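Local structure of Lin1840 protein (Listeria innocua serovar 6a, 4ZOC) at residues 321-324 against 325-328. The protein probably hydrolyses terminal, non-reducing beta-D-glucosyl residues of beta-1,2-linked glucose oligosaccharides, releasing beta-D-glucose, as a family 3 glycoside hydrolase. The protein carries 2 engineered substitutions. Residues are numbered along the deposited sequence; the frame is centred on the assembly and turned at random.
Sequences SENL and LDEA
E322 and D326, one helical turn apart, bring their carboxylates near each other at a slant, with E322 OE2 4.5 Å from D326 OD1 and the two planes turned 60° against each other. Two like charges at this spacing would be expected to disfavour one another, but K18 of helix 15-21 forms a salt bridge to each of these oxygens and probably offsets the cost. The torsions explain the convergence: E322 sends CG anti to its own N (chi1 -161°) and stays extended beyond it, whereas D326 has CG anti to its carbonyl carbon, folded back toward the preceding turn. The other carboxylate oxygen, D326 OD2, accepts from a water at 2.7 Å; the same water donates to N323 OD1 at 3.2 Å and thus bridges the two side chains.

These are the first two turns of helix 322-338, in the TIM-barrel domain of the family 3 fold. S321 is its N-cap: the backbone N of N323 donates to S321 OG at 3.0 Å. Three i to i+4 bonds follow, the first from D326 N to E322 O at 2.9 Å and 165°.

E327 runs beside the preceding turn, its CG 3.3 Å from N323 O and its OE1 3.8 Å from L324 CD2, a glutamate oxygen against a leucine methyl. L324 also touches M294 of helix 286-295. L325 is buried among L15, K18 and I19 of helix 15-21, M294, and I315 of helix 306-316. The methyl of A328, 3.8 Å from L324 O, is likewise buried, meeting C22, M294 and D299.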
ATOM      1  N   SER A 321      -0.989   5.197 -38.982  1.00 14.51           N
ATOM      2  CA  SER A 321      -1.944   5.781 -39.939  1.00 15.32           C
ATOM      3  C   SER A 321      -2.034   7.267 -39.772  1.00 16.38           C
ATOM      4  O   SER A 321      -2.218   7.772 -38.665  1.00 14.98           O
ATOM      5  CB  SER A 321      -3.321   5.211 -39.675  1.00 18.33           C
ATOM      6  OG  SER A 321      -4.298   5.687 -40.601  1.00 17.99           O
ATOM      7  N   GLU A 322      -1.947   7.986 -40.878  1.00 16.50           N
ATOM      8  CA  GLU A 322      -2.299   9.398 -40.893  1.00 16.86           C
ATOM      9  C   GLU A 322      -3.718   9.665 -40.356  1.00 15.29           C
ATOM     10  O   GLU A 322      -4.008  10.762 -39.892  1.00 15.55           O
ATOM     11  CB  GLU A 322      -2.091   9.976 -42.299  1.00 16.51           C
ATOM     12  CG  GLU A 322      -1.983  11.499 -42.302  1.00 17.18           C
ATOM     13  CD  GLU A 322      -1.549  12.073 -43.621  1.00 20.13           C
ATOM     14  OE1 GLU A 322      -1.176  11.299 -44.514  1.00 23.73           O
ATOM     15  OE2 GLU A 322      -1.542  13.302 -43.755  1.00 18.79           O
ATOM     16  N   ASN A 323      -4.632   8.700 -40.430  1.00 17.40           N
ATOM     17  CA  ASN A 323      -5.987   8.945 -39.961  1.00 16.85           C
ATOM     18  C   ASN A 323      -6.010   9.203 -38.466  1.00 14.24           C
ATOM     19  O   ASN A 323      -6.851   9.933 -37.986  1.00 13.38           O
ATOM     20  CB  ASN A 323      -6.893   7.745 -40.194  1.00 19.75           C
ATOM     21  CG  ASN A 323      -7.065   7.451 -41.660  1.00 21.59           C
ATOM     22  OD1 ASN A 323      -7.082   8.368 -42.498  1.00 25.47           O
ATOM     23  ND2 ASN A 323      -7.101   6.182 -41.994  1.00 26.79           N
ATOM     24  N   LEU A 324      -5.145   8.559 -37.705  1.00 13.46           N
ATOM     25  CA  LEU A 324      -5.118   8.872 -36.260  1.00 13.32           C
ATOM     26  C   LEU A 324      -4.681  10.310 -36.036  1.00 15.18           C
ATOM     27  O   LEU A 324      -5.195  10.994 -35.131  1.00 14.38           O
ATOM     28  CB  LEU A 324      -4.159   7.947 -35.511  1.00 14.89           C
ATOM     29  CG  LEU A 324      -4.561   6.472 -35.525  1.00 17.27           C
ATOM     30  CD1 LEU A 324      -3.516   5.660 -34.787  1.00 17.17           C
ATOM     31  CD2 LEU A 324      -5.972   6.203 -34.994  1.00 20.86           C
ATOM     32  N   LEU A 325      -3.673  10.753 -36.783  1.00 13.84           N
ATOM     33  CA  LEU A 325      -3.298  12.172 -36.711  1.00 14.88           C
ATOM     34  C   LEU A 325      -4.432  13.114 -37.075  1.00 16.50           C
ATOM     35  O   LEU A 325      -4.668  14.097 -36.351  1.00 12.89           O
ATOM     36  CB  LEU A 325      -2.042  12.466 -37.536  1.00 15.71           C
ATOM     37  CG  LEU A 325      -1.625  13.918 -37.641  1.00 17.30           C
ATOM     38  CD1 LEU A 325      -1.247  14.432 -36.259  1.00 19.37           C
ATOM     39  CD2 LEU A 325      -0.431  14.005 -38.628  1.00 18.39           C
ATOM     40  N   ASP A 326      -5.160  12.811 -38.161  1.00 15.24           N
ATOM     41  CA  ASP A 326      -6.314  13.632 -38.531  1.00 15.03           C
ATOM     42  C   ASP A 326      -7.389  13.699 -37.440  1.00 16.31           C
ATOM     43  O   ASP A 326      -8.136  14.706 -37.266  1.00 13.61           O
ATOM     44  CB  ASP A 326      -6.946  13.126 -39.823  1.00 18.03           C
ATOM     45  CG  ASP A 326      -6.046  13.296 -41.008  1.00 17.84           C
ATOM     46  OD1 ASP A 326      -4.951  13.901 -40.907  1.00 14.92           O
ATOM     47  OD2 ASP A 326      -6.379  12.730 -42.058  1.00 19.83           O
ATOM     48  N   GLU A 327      -7.531  12.607 -36.731  1.00 16.89           N
ATOM     49  CA  GLU A 327      -8.530  12.559 -35.647  1.00 20.34           C
ATOM     50  C   GLU A 327      -8.101  13.481 -34.509  1.00 14.43           C
ATOM     51  O   GLU A 327      -8.929  14.212 -33.988  1.00 15.46           O
ATOM     52  CB  GLU A 327      -8.793  11.100 -35.166  1.00 21.21           C
ATOM     53  CG  GLU A 327      -9.606  10.301 -36.207  1.00 25.23           C
ATOM     54  CD  GLU A 327      -9.493   8.788 -36.124  1.00 32.93           C
ATOM     55  OE1 GLU A 327      -9.127   8.251 -35.052  1.00 26.18           O
ATOM     56  OE2 GLU A 327      -9.822   8.136 -37.156  1.00 33.96           O
ATOM     57  N   ALA A 328      -6.834  13.449 -34.158  1.00 13.45           N
ATOM     58  CA  ALA A 328      -6.327  14.298 -33.107  1.00 12.57           C
ATOM     59  C   ALA A 328      -6.433  15.785 -33.521  1.00 11.73           C
ATOM     60  O   ALA A 328      -6.895  16.632 -32.753  1.00 10.10           O
ATOM     61  CB  ALA A 328      -4.869  13.954 -32.786  1.00 14.84           C
TER
HETATM   62  O   HOH W   1      -8.595  11.182 -42.070  1.00 27.23           O